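Side-chain contacts in 3-oxoacyl-[acyl-carrier-protein] synthase, mitochondrial (PDB 2IX4), which catalyses the condensation step of mitochondrial fatty acid synthesis, lengthening an acyl chain by two carbons taken from malonyl-ACP: residues K294-A299 against A332-T337; T301-Q306 against T411-S416; R305-C310 against S425-S430; I314-A319 against G379-T384. All coordinates share one frame; numbering follows the deposited sequence.

How the interactions relate
Interactions 1, 2 and 3 follow one helix, 294-307, from its start to its end. Interactions 2 and 3 have centres about 5 Å apart and share Arg-305 and Gln-306. Their strands, 411-418 and 422-429, are adjacent in the sheet. Interaction 4 adds strand 316-318 beyond strand 411-418; Met-413 O and Asn-318 N lie 2.8 Å apart, a probable hydrogen bond. Interactions 2 and 4 both contribute to the potassium site. In interaction 1 the Ala-296 side chain is about 8 Å from that of the predicted active-site residue His-320, which directly follows segment 314-319 of interaction 4. The centres of interactions 1 and 4 are about 17 Å apart. Interaction 3 lies away from these sites.

Interaction 1. Residues K294-A299 against A332-T337; sequences KGAVLA and ARAIKT
Ala-296, Val-297, Ala-334 and Thr-337 meet without any ring or amide between them. The flat group next to the contact is the carbonyl of Arg-333. The backbone N and the hydroxyl of Thr-337 approach its oxygen from the two sides of the carbonyl plane; the hydroxyl stands 35° above it. The Thr-337 OG1 bond to Arg-333 O is 3.1 Å long.

The contact packs helix 294-307 against helix 325-339 in the thiolase-type C-terminal half; the first precedes and the second follows strand 316-318. The axes of the two short segments approach to 8.6 Å and cross at -44°. The methyl of Ala-334 points at the first helix. Ala-334 CB is 3.8 Å from Ala-296 CB and equally far from Val-297 CG2. The same valine methyl lies 4.0 Å from Thr-337 CB. It is turned beside the backbone N of Val-297, with CG1 on the far side from that nitrogen (chi1 168°); this places CG2 against both Ala-334 and Thr-337. Small residues at the crossing let the backbones come close: the CA atoms of Val-297 and Ala-334 are 5.4 Å apart.

Lys-294, which points away from this contact, forms salt bridges with Glu-110 and Glu-114 of the second subunit. No hydrogen bond joins the two segments. The threonine hydroxyl is spent on its own helix, so the contact is apolar packing, mostly of methyl groups.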
loop_
_atom_site.group_PDB
_atom_site.type_symbol
_atom_site.label_atom_id
_atom_site.label_comp_id
_atom_site.label_asym_id
_atom_site.label_seq_id
_atom_site.Cartn_x
_atom_site.Cartn_y
_atom_site.Cartn_z
ATOM N N LYS A 294 20.892 -9.658 -7.715
ATOM C CA LYS A 294 20.581 -10.704 -6.738
ATOM C C LYS A 294 19.106 -10.701 -6.341
ATOM O O LYS A 294 18.486 -11.761 -6.251
ATOM C CB LYS A 294 21.466 -10.572 -5.495
ATOM C CG LYS A 294 21.317 -11.728 -4.514
ATOM C CD LYS A 294 22.036 -11.451 -3.213
ATOM C CE LYS A 294 21.884 -12.622 -2.264
ATOM N NZ LYS A 294 22.368 -12.303 -0.886
ATOM N N GLY A 295 18.555 -9.508 -6.114
ATOM C CA GLY A 295 17.153 -9.354 -5.742
ATOM C C GLY A 295 16.228 -9.963 -6.775
ATOM O O GLY A 295 15.309 -10.715 -6.435
ATOM N N ALA A 296 16.480 -9.641 -8.042
ATOM C CA ALA A 296 15.711 -10.194 -9.155
ATOM C C ALA A 296 15.888 -11.714 -9.258
ATOM O O ALA A 296 14.928 -12.430 -9.535
ATOM C CB ALA A 296 16.100 -9.514 -10.455
ATOM N N VAL A 297 17.111 -12.195 -9.019
ATOM C CA VAL A 297 17.397 -13.637 -8.983
ATOM C C VAL A 297 16.563 -14.330 -7.896
ATOM O O VAL A 297 15.911 -15.348 -8.155
ATOM C CB VAL A 297 18.917 -13.929 -8.771
ATOM C CG1 VAL A 297 19.164 -15.403 -8.453
ATOM C CG2 VAL A 297 19.729 -13.509 -9.992
ATOM N N LEU A 298 16.574 -13.759 -6.691
ATOM C CA LEU A 298 15.821 -14.305 -5.563
ATOM C C LEU A 298 14.325 -14.376 -5.848
ATOM O O LEU A 298 13.693 -15.396 -5.591
ATOM C CB LEU A 298 16.084 -13.496 -4.290
ATOM C CG LEU A 298 17.417 -13.739 -3.575
ATOM C CD1 LEU A 298 17.597 -12.750 -2.431
ATOM C CD2 LEU A 298 17.506 -15.174 -3.061
ATOM N N ALA A 299 13.773 -13.299 -6.396
ATOM C CA ALA A 299 12.344 -13.223 -6.695
ATOM C C ALA A 299 11.911 -14.289 -7.703
ATOM O O ALA A 299 10.876 -14.939 -7.524
ATOM C CB ALA A 299 11.981 -11.829 -7.195
ATOM N N ALA A 332 18.665 -8.601 -17.305
ATOM C CA ALA A 332 19.201 -9.519 -18.312
ATOM C C ALA A 332 20.228 -10.462 -17.688
ATOM O O ALA A 332 20.203 -11.670 -17.931
ATOM C CB ALA A 332 19.825 -8.743 -19.470
ATOM N N ARG A 333 21.117 -9.892 -16.876
ATOM C CA ARG A 333 22.118 -10.645 -16.124
ATOM C C ARG A 333 21.450 -11.647 -15.178
ATOM O O ARG A 333 21.875 -12.800 -15.076
ATOM C CB ARG A 333 22.992 -9.670 -15.337
ATOM C CG ARG A 333 24.409 -10.139 -15.093
ATOM C CD ARG A 333 25.303 -8.983 -14.652
ATOM N NE ARG A 333 25.534 -8.011 -15.723
ATOM C CZ ARG A 333 25.145 -6.736 -15.696
ATOM N NH1 ARG A 333 24.503 -6.241 -14.644
ATOM N NH2 ARG A 333 25.414 -5.945 -16.727
ATOM N N ALA A 334 20.390 -11.199 -14.508
ATOM C CA ALA A 334 19.629 -12.028 -13.576
ATOM C C ALA A 334 18.891 -13.173 -14.276
ATOM O O ALA A 334 18.830 -14.287 -13.750
ATOM C CB ALA A 334 18.653 -11.171 -12.786
ATOM N N ILE A 335 18.337 -12.894 -15.458
ATOM C CA ILE A 335 17.686 -13.923 -16.278
ATOM C C ILE A 335 18.705 -14.982 -16.724
ATOM O O ILE A 335 18.398 -16.176 -16.739
ATOM C CB ILE A 335 16.917 -13.310 -17.486
ATOM C CG1 ILE A 335 15.719 -12.494 -16.989
ATOM C CG2 ILE A 335 16.445 -14.402 -18.455
ATOM C CD1 ILE A 335 15.079 -11.590 -18.045
ATOM N N LYS A 336 19.915 -14.541 -17.064
ATOM C CA LYS A 336 21.018 -15.455 -17.370
ATOM C C LYS A 336 21.395 -16.341 -16.189
ATOM O O LYS A 336 21.718 -17.514 -16.373
ATOM C CB LYS A 336 22.256 -14.690 -17.854
ATOM C CG LYS A 336 22.650 -14.984 -19.299
ATOM C CD LYS A 336 23.980 -14.336 -19.684
ATOM C CE LYS A 336 25.170 -15.120 -19.145
ATOM N NZ LYS A 336 26.473 -14.600 -19.655
ATOM N N THR A 337 21.366 -15.777 -14.983
ATOM C CA THR A 337 21.734 -16.510 -13.768
ATOM C C THR A 337 20.683 -17.562 -13.391
ATOM O O THR A 337 21.023 -18.674 -12.987
ATOM C CB THR A 337 21.998 -15.543 -12.585
ATOM O OG1 THR A 337 23.066 -14.648 -12.927
ATOM C CG2 THR A 337 22.380 -16.303 -11.315
#

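Interaction 2. Residues T301-Q306 against T411-S416; sequences TRALRQ and TAMSNS. With K (potassium ion), chain D.
Met-413 meets Ala-303 and Leu-304 through its terminal methyl. This is a helix-on-sheet contact of the thiolase fold, in which helix 294-307 lies over strand 411-418. Met-413 CE is 3.9 Å from Leu-304 CG and 4.0 Å from Ala-303 CB. The two longer side chains cross at about a right angle, with the methyl at the branch carbon of the leucine. The methionine stands straight out from its strand: CG is anti to the backbone N (chi1 177°) and SD is anti to CA (chi2 -178°). It bends only at the last torsion, which turns CE against both helix residues. All three residues are buried and apolar at this point.

The next shell fixes the strand. On one side Met-413 has backbone hydrogen bonds with Tyr-316 and Asn-318. On the other, Ala-412 and Ser-414 pair with Phe-428 and Leu-426. Beyond the helix, Arg-302 NH1 bonds Gln-169 O of the second subunit.

Ala-412 and Ser-414 point to the opposite face of the sheet, where they touch helix 364-378. The sheet thus lies between two helix layers. On that far side is a potassium ion, also bound by Asn-318 and Glu-368, with Ala-319 O at a longer distance. Ser-414 OG turns anti to its backbone nitrogen and binds the potassium at 3.0 Å, and the backbone oxygen Asn-415 O binds it at 2.6 Å.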
loop_
_atom_site.group_PDB
_atom_site.type_symbol
_atom_site.label_atom_id
_atom_site.label_comp_id
_atom_site.label_asym_id
_atom_site.label_seq_id
_atom_site.Cartn_x
_atom_site.Cartn_y
_atom_site.Cartn_z
ATOM N N THR A 301 13.688 -17.108 -8.508
ATOM C CA THR A 301 13.965 -18.406 -7.903
ATOM C C THR A 301 12.850 -18.840 -6.946
ATOM O O THR A 301 12.448 -20.010 -6.936
ATOM C CB THR A 301 15.323 -18.388 -7.166
ATOM O OG1 THR A 301 16.352 -18.066 -8.106
ATOM C CG2 THR A 301 15.630 -19.740 -6.547
ATOM N N ARG A 302 12.350 -17.886 -6.164
ATOM C CA ARG A 302 11.300 -18.149 -5.182
ATOM C C ARG A 302 9.965 -18.510 -5.827
ATOM O O ARG A 302 9.266 -19.400 -5.345
ATOM C CB ARG A 302 11.155 -16.970 -4.216
ATOM C CG ARG A 302 12.224 -16.985 -3.125
ATOM C CD ARG A 302 12.473 -15.616 -2.526
ATOM N NE ARG A 302 13.591 -15.653 -1.579
ATOM C CZ ARG A 302 14.023 -14.615 -0.866
ATOM N NH1 ARG A 302 13.435 -13.429 -0.977
ATOM N NH2 ARG A 302 15.049 -14.764 -0.035
ATOM N N ALA A 303 9.628 -17.828 -6.921
ATOM C CA ALA A 303 8.422 -18.138 -7.690
ATOM C C ALA A 303 8.502 -19.540 -8.305
ATOM O O ALA A 303 7.524 -20.289 -8.281
ATOM C CB ALA A 303 8.191 -17.085 -8.768
ATOM N N LEU A 304 9.673 -19.884 -8.843
ATOM C CA LEU A 304 9.943 -21.220 -9.385
ATOM C C LEU A 304 9.797 -22.311 -8.329
ATOM O O LEU A 304 9.105 -23.310 -8.545
ATOM C CB LEU A 304 11.355 -21.286 -9.981
ATOM C CG LEU A 304 11.561 -20.810 -11.420
ATOM C CD1 LEU A 304 13.044 -20.633 -11.718
ATOM C CD2 LEU A 304 10.932 -21.792 -12.397
ATOM N N ARG A 305 10.463 -22.107 -7.191
ATOM C CA ARG A 305 10.445 -23.052 -6.078
ATOM C C ARG A 305 9.022 -23.362 -5.598
ATOM O O ARG A 305 8.697 -24.518 -5.330
ATOM C CB ARG A 305 11.326 -22.539 -4.930
ATOM C CG ARG A 305 11.541 -23.505 -3.759
ATOM C CD ARG A 305 12.101 -24.862 -4.190
ATOM N NE ARG A 305 11.042 -25.759 -4.659
ATOM C CZ ARG A 305 11.217 -27.032 -5.009
ATOM N NH1 ARG A 305 12.420 -27.595 -4.946
ATOM N NH2 ARG A 305 10.176 -27.747 -5.420
ATOM N N GLN A 306 8.183 -22.329 -5.520
ATOM C CA GLN A 306 6.782 -22.475 -5.115
ATOM C C GLN A 306 5.958 -23.314 -6.093
ATOM O O GLN A 306 5.070 -24.065 -5.680
ATOM C CB GLN A 306 6.123 -21.100 -4.956
ATOM C CG GLN A 306 6.576 -20.307 -3.740
ATOM C CD GLN A 306 6.131 -18.858 -3.797
ATOM O OE1 GLN A 306 5.033 -18.554 -4.265
ATOM N NE2 GLN A 306 6.983 -17.955 -3.323
ATOM N N THR A 411 3.903 -22.133 -19.490
ATOM C CA THR A 411 4.315 -21.400 -18.298
ATOM C C THR A 411 4.795 -19.994 -18.669
ATOM O O THR A 411 5.557 -19.824 -19.624
ATOM C CB THR A 411 5.445 -22.133 -17.544
ATOM O OG1 THR A 411 6.477 -22.485 -18.466
ATOM C CG2 THR A 411 4.924 -23.401 -16.878
ATOM N N ALA A 412 4.342 -18.998 -17.912
ATOM C CA ALA A 412 4.736 -17.606 -18.132
ATOM C C ALA A 412 5.048 -16.917 -16.810
ATOM O O ALA A 412 4.247 -16.965 -15.877
ATOM C CB ALA A 412 3.650 -16.850 -18.886
ATOM N N MET A 413 6.218 -16.287 -16.740
ATOM C CA MET A 413 6.663 -15.576 -15.544
ATOM C C MET A 413 6.757 -14.075 -15.823
ATOM O O MET A 413 7.212 -13.666 -16.891
ATOM C CB MET A 413 8.015 -16.128 -15.072
ATOM C CG MET A 413 8.622 -15.415 -13.866
ATOM S SD MET A 413 10.238 -16.067 -13.389
ATOM C CE MET A 413 9.757 -17.503 -12.435
ATOM N N SER A 414 6.327 -13.265 -14.857
ATOM C CA SER A 414 6.340 -11.810 -14.994
ATOM C C SER A 414 7.048 -11.137 -13.815
ATOM O O SER A 414 6.635 -11.290 -12.667
ATOM C CB SER A 414 4.909 -11.278 -15.135
ATOM O OG SER A 414 4.908 -9.885 -15.412
ATOM N N ASN A 415 8.114 -10.398 -14.117
ATOM C CA ASN A 415 8.898 -9.677 -13.110
ATOM C C ASN A 415 8.430 -8.231 -12.940
ATOM O O ASN A 415 8.120 -7.559 -13.930
ATOM C CB ASN A 415 10.373 -9.665 -13.501
ATOM C CG ASN A 415 10.996 -11.047 -13.505
ATOM O OD1 ASN A 415 10.457 -11.991 -12.926
ATOM N ND2 ASN A 415 12.151 -11.169 -14.149
ATOM N N SER A 416 8.382 -7.760 -11.697
ATOM C CA SER A 416 8.089 -6.354 -11.396
ATOM C C SER A 416 8.973 -5.871 -10.253
ATOM O O SER A 416 8.933 -6.432 -9.157
ATOM C CB SER A 416 6.622 -6.168 -11.024
ATOM O OG SER A 416 5.771 -6.689 -12.025
HETATM K K K D . 6.855 -7.792 -16.212
#

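Interaction 3. Residues R305-C310 against S425-S430; sequences RQSGLC and SLLFAS
The first torsions carry Ser-307 and Leu-427 toward each other. Ser-307 OG sits between its backbone N and carbonyl carbon (chi1 65°). Leu-427 CG is anti to its backbone N (chi1 -180°), which carries the branch straight out from the strand. The second torsion of the leucine decides which methyl, CD2, faces the serine. Leu-427 CD2 is 3.3 Å from Ser-307 OG and 3.8 Å from Ser-307 CB.

The first of these is a close oxygen-to-methyl contact and not a polar bond. The hydroxyl has its polar partner one turn back, where it hydrogen-bonds Leu-304 O. The leucine methyl thus packs against a hydroxyl whose hydrogen bond goes to its own helix.

Leu-309 adds a looser contact on the same methyl, with its CD1 4.4 Å from Leu-427 CD2. It comes in just after the helix has ended. Gly-308 leaves helical geometry with a positive phi of 75°, and its N makes a weak bond to Arg-305 O. The turn brings the chain back over the sheet. Leu-309 also touches Thr-411 on the neighbouring strand, while Ser-307 touches Cys-275 on strand 272-281.

Strand 422-429 lies between strands 272-281 and 411-418. Helix 294-307 passes over it in the beta-alpha-beta crossover from strand 272-281 to strand 316-318, skipping strands 422-429 and 411-418. Such a crossover is typical of the half-fold of the thiolase superfamily.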
loop_
_atom_site.group_PDB
_atom_site.type_symbol
_atom_site.label_atom_id
_atom_site.label_comp_id
_atom_site.label_asym_id
_atom_site.label_seq_id
_atom_site.Cartn_x
_atom_site.Cartn_y
_atom_site.Cartn_z
ATOM N N ARG A 305 10.463 -22.107 -7.191
ATOM C CA ARG A 305 10.445 -23.052 -6.078
ATOM C C ARG A 305 9.022 -23.362 -5.598
ATOM O O ARG A 305 8.697 -24.518 -5.330
ATOM C CB ARG A 305 11.326 -22.539 -4.930
ATOM C CG ARG A 305 11.541 -23.505 -3.759
ATOM C CD ARG A 305 12.101 -24.862 -4.190
ATOM N NE ARG A 305 11.042 -25.759 -4.659
ATOM C CZ ARG A 305 11.217 -27.032 -5.009
ATOM N NH1 ARG A 305 12.420 -27.595 -4.946
ATOM N NH2 ARG A 305 10.176 -27.747 -5.420
ATOM N N GLN A 306 8.183 -22.329 -5.520
ATOM C CA GLN A 306 6.782 -22.475 -5.115
ATOM C C GLN A 306 5.958 -23.314 -6.093
ATOM O O GLN A 306 5.070 -24.065 -5.680
ATOM C CB GLN A 306 6.123 -21.100 -4.956
ATOM C CG GLN A 306 6.576 -20.307 -3.740
ATOM C CD GLN A 306 6.131 -18.858 -3.797
ATOM O OE1 GLN A 306 5.033 -18.554 -4.265
ATOM N NE2 GLN A 306 6.983 -17.955 -3.323
ATOM N N SER A 307 6.253 -23.173 -7.385
ATOM C CA SER A 307 5.516 -23.878 -8.434
ATOM C C SER A 307 5.976 -25.326 -8.581
ATOM O O SER A 307 5.272 -26.149 -9.167
ATOM C CB SER A 307 5.668 -23.147 -9.768
ATOM O OG SER A 307 7.018 -23.173 -10.204
ATOM N N GLY A 308 7.162 -25.623 -8.049
ATOM C CA GLY A 308 7.770 -26.944 -8.167
ATOM C C GLY A 308 8.335 -27.197 -9.553
ATOM O O GLY A 308 8.534 -28.347 -9.947
ATOM N N LEU A 309 8.596 -26.116 -10.288
ATOM C CA LEU A 309 9.106 -26.198 -11.656
ATOM C C LEU A 309 10.584 -25.847 -11.735
ATOM O O LEU A 309 11.086 -25.041 -10.946
ATOM C CB LEU A 309 8.303 -25.286 -12.591
ATOM C CG LEU A 309 6.828 -25.631 -12.825
ATOM C CD1 LEU A 309 6.108 -24.493 -13.525
ATOM C CD2 LEU A 309 6.665 -26.933 -13.602
ATOM N N CYS A 310 11.269 -26.468 -12.693
ATOM C CA CYS A 310 12.668 -26.172 -12.985
ATOM C C CYS A 310 12.755 -24.990 -13.955
ATOM O O CYS A 310 11.798 -24.730 -14.695
ATOM C CB CYS A 310 13.352 -27.405 -13.584
ATOM S SG CYS A 310 13.500 -28.801 -12.445
ATOM N N SER A 425 7.849 -11.552 -8.477
ATOM C CA SER A 425 7.829 -12.365 -9.678
ATOM C C SER A 425 6.597 -13.260 -9.627
ATOM O O SER A 425 6.432 -14.045 -8.694
ATOM C CB SER A 425 9.110 -13.191 -9.780
ATOM O OG SER A 425 9.357 -13.585 -11.114
ATOM N N LEU A 426 5.720 -13.111 -10.614
ATOM C CA LEU A 426 4.499 -13.912 -10.693
ATOM C C LEU A 426 4.650 -14.992 -11.750
ATOM O O LEU A 426 5.034 -14.703 -12.882
ATOM C CB LEU A 426 3.281 -13.035 -11.017
ATOM C CG LEU A 426 2.869 -11.939 -10.026
ATOM C CD1 LEU A 426 1.744 -11.101 -10.613
ATOM C CD2 LEU A 426 2.461 -12.522 -8.672
ATOM N N LEU A 427 4.348 -16.234 -11.378
ATOM C CA LEU A 427 4.472 -17.360 -12.296
ATOM C C LEU A 427 3.129 -18.041 -12.539
ATOM O O LEU A 427 2.495 -18.552 -11.610
ATOM C CB LEU A 427 5.528 -18.360 -11.802
ATOM C CG LEU A 427 5.822 -19.621 -12.631
ATOM C CD1 LEU A 427 6.121 -19.295 -14.093
ATOM C CD2 LEU A 427 6.974 -20.397 -12.022
ATOM N N PHE A 428 2.711 -18.030 -13.801
ATOM C CA PHE A 428 1.449 -18.627 -14.225
ATOM C C PHE A 428 1.708 -19.887 -15.038
ATOM O O PHE A 428 2.767 -20.034 -15.649
ATOM C CB PHE A 428 0.641 -17.635 -15.067
ATOM C CG PHE A 428 0.285 -16.368 -14.344
ATOM C CD1 PHE A 428 1.161 -15.287 -14.334
ATOM C CD2 PHE A 428 -0.931 -16.254 -13.679
ATOM C CE1 PHE A 428 0.837 -14.115 -13.664
ATOM C CE2 PHE A 428 -1.268 -15.087 -13.010
ATOM C CZ PHE A 428 -0.381 -14.013 -13.004
ATOM N N ALA A 429 0.731 -20.791 -15.041
ATOM C CA ALA A 429 0.805 -22.013 -15.830
ATOM C C ALA A 429 -0.577 -22.397 -16.330
ATOM O O ALA A 429 -1.578 -22.071 -15.695
ATOM C CB ALA A 429 1.406 -23.146 -15.007
ATOM N N SER A 430 -0.633 -23.080 -17.471
ATOM C CA SER A 430 -1.891 -23.644 -17.959
ATOM C C SER A 430 -2.355 -24.750 -17.010
ATOM O O SER A 430 -1.538 -25.368 -16.318
ATOM C CB SER A 430 -1.733 -24.183 -19.379
ATOM O OG SER A 430 -0.765 -25.215 -19.423
#

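Interaction 4. Residues I314-A319 against G379-T384; sequences IDYVNA and GVAPMT. With K (potassium ion), chain D.
Tyr-316 packs on Ala-381 and Pro-382 in a buried aromatic-proline contact. It joins inner strand 316-318 to the chain that follows helix 364-378. Tyr-316 CG is anti to the backbone N (chi1 173°), which directs the ring from the strand onto Ala-381 and Pro-382. Tyr-316 CD1 lies 3.9 Å from Ala-381 CB. Farther along, Tyr-316 CZ is 3.7 Å from Pro-382 CD, and the hydroxyl oxygen Tyr-316 OH comes to 3.3 Å from Pro-382 CG. The ring and the proline meet at a slant.

On one face of the ring, near its rim, sits Asn-318 N, 3.8 Å above the plane. Asn-318 ND2 donates to Tyr-316 OH over 3.0 Å. The bond is bent, at 142°, and the hydroxyl lies 26° out of the amide plane. Ser-351 also bonds this hydroxyl, and bonds Pro-382 O as well. The grip on the amide probably helps direct Asn-318 OD1 to the potassium, which it binds at 2.9 Å. Asn-318 O binds the ion too.

Strand 316-318 runs between parallel strands 349-351 and 411-418, and on the far side of the contact Pro-382 rests against helix 18-26.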
loop_
_atom_site.group_PDB
_atom_site.type_symbol
_atom_site.label_atom_id
_atom_site.label_comp_id
_atom_site.label_asym_id
_atom_site.label_seq_id
_atom_site.Cartn_x
_atom_site.Cartn_y
_atom_site.Cartn_z
ATOM N N ILE A 314 10.191 -23.178 -18.045
ATOM C CA ILE A 314 9.579 -21.863 -18.241
ATOM C C ILE A 314 9.653 -21.450 -19.709
ATOM O O ILE A 314 10.735 -21.313 -20.279
ATOM C CB ILE A 314 10.204 -20.778 -17.313
ATOM C CG1 ILE A 314 10.136 -21.204 -15.839
ATOM C CG2 ILE A 314 9.533 -19.417 -17.520
ATOM C CD1 ILE A 314 8.744 -21.588 -15.330
ATOM N N ASP A 315 8.484 -21.257 -20.309
ATOM C CA ASP A 315 8.382 -20.972 -21.735
ATOM C C ASP A 315 8.584 -19.496 -22.066
ATOM O O ASP A 315 9.280 -19.167 -23.030
ATOM C CB ASP A 315 7.036 -21.458 -22.285
ATOM C CG ASP A 315 6.925 -22.971 -22.307
ATOM O OD1 ASP A 315 7.965 -23.663 -22.264
ATOM O OD2 ASP A 315 5.789 -23.474 -22.378
ATOM N N TYR A 316 7.975 -18.618 -21.270
ATOM C CA TYR A 316 8.005 -17.178 -21.539
ATOM C C TYR A 316 8.243 -16.338 -20.284
ATOM O O TYR A 316 7.652 -16.587 -19.237
ATOM C CB TYR A 316 6.717 -16.727 -22.248
ATOM C CG TYR A 316 6.598 -15.223 -22.405
ATOM C CD1 TYR A 316 7.518 -14.508 -23.179
ATOM C CD2 TYR A 316 5.571 -14.515 -21.780
ATOM C CE1 TYR A 316 7.423 -13.124 -23.321
ATOM C CE2 TYR A 316 5.463 -13.130 -21.918
ATOM C CZ TYR A 316 6.396 -12.444 -22.690
ATOM O OH TYR A 316 6.305 -11.076 -22.835
ATOM N N VAL A 317 9.123 -15.350 -20.405
ATOM C CA VAL A 317 9.354 -14.380 -19.340
ATOM C C VAL A 317 9.016 -12.977 -19.850
ATOM O O VAL A 317 9.614 -12.496 -20.812
ATOM C CB VAL A 317 10.815 -14.429 -18.811
ATOM C CG1 VAL A 317 11.097 -13.267 -17.860
ATOM C CG2 VAL A 317 11.098 -15.759 -18.120
ATOM N N ASN A 318 8.033 -12.341 -19.221
ATOM C CA ASN A 318 7.772 -10.931 -19.466
ATOM C C ASN A 318 8.632 -10.118 -18.504
ATOM O O ASN A 318 8.323 -10.018 -17.315
ATOM C CB ASN A 318 6.278 -10.614 -19.332
ATOM C CG ASN A 318 5.943 -9.181 -19.720
ATOM O OD1 ASN A 318 6.136 -8.255 -18.931
ATOM N ND2 ASN A 318 5.421 -8.994 -20.927
ATOM N N ALA A 319 9.728 -9.567 -19.023
ATOM C CA ALA A 319 10.716 -8.845 -18.215
ATOM C C ALA A 319 10.176 -7.517 -17.697
ATOM O O ALA A 319 9.243 -6.948 -18.278
ATOM C CB ALA A 319 11.991 -8.618 -19.023
ATOM N N GLY A 379 -1.082 -18.664 -26.991
ATOM C CA GLY A 379 0.126 -19.257 -27.559
ATOM C C GLY A 379 0.879 -18.276 -28.440
ATOM O O GLY A 379 1.349 -18.635 -29.516
ATOM N N VAL A 380 0.958 -17.027 -27.986
ATOM C CA VAL A 380 1.678 -15.959 -28.682
ATOM C C VAL A 380 2.458 -15.171 -27.641
ATOM O O VAL A 380 1.893 -14.722 -26.645
ATOM C CB VAL A 380 0.724 -14.978 -29.429
ATOM C CG1 VAL A 380 1.521 -14.022 -30.317
ATOM C CG2 VAL A 380 -0.297 -15.722 -30.269
ATOM N N ALA A 381 3.758 -15.016 -27.863
ATOM C CA ALA A 381 4.586 -14.200 -26.984
ATOM C C ALA A 381 4.822 -12.841 -27.641
ATOM O O ALA A 381 5.228 -12.782 -28.803
ATOM C CB ALA A 381 5.903 -14.901 -26.686
ATOM N N PRO A 382 4.551 -11.744 -26.907
ATOM C CA PRO A 382 4.665 -10.401 -27.485
ATOM C C PRO A 382 6.108 -9.952 -27.722
ATOM O O PRO A 382 7.031 -10.428 -27.054
ATOM C CB PRO A 382 3.988 -9.509 -26.440
ATOM C CG PRO A 382 4.132 -10.248 -25.163
ATOM C CD PRO A 382 4.101 -11.709 -25.503
ATOM N N MET A 383 6.281 -9.039 -28.672
ATOM C CA MET A 383 7.594 -8.505 -29.032
ATOM C C MET A 383 8.076 -7.422 -28.069
ATOM O O MET A 383 7.279 -6.832 -27.336
ATOM C CB MET A 383 7.550 -7.925 -30.451
ATOM C CG MET A 383 6.716 -6.654 -30.596
ATOM S SD MET A 383 6.574 -6.078 -32.293
ATOM C CE MET A 383 5.257 -7.124 -32.906
ATOM N N THR A 384 9.385 -7.175 -28.079
ATOM C CA THR A 384 9.956 -5.955 -27.519
ATOM C C THR A 384 10.121 -4.983 -28.682
ATOM O O THR A 384 10.715 -5.333 -29.701
ATOM C CB THR A 384 11.351 -6.187 -26.888
ATOM O OG1 THR A 384 11.330 -7.359 -26.072
ATOM C CG2 THR A 384 11.770 -4.995 -26.042
HETATM K K K D . 6.855 -7.792 -16.212
#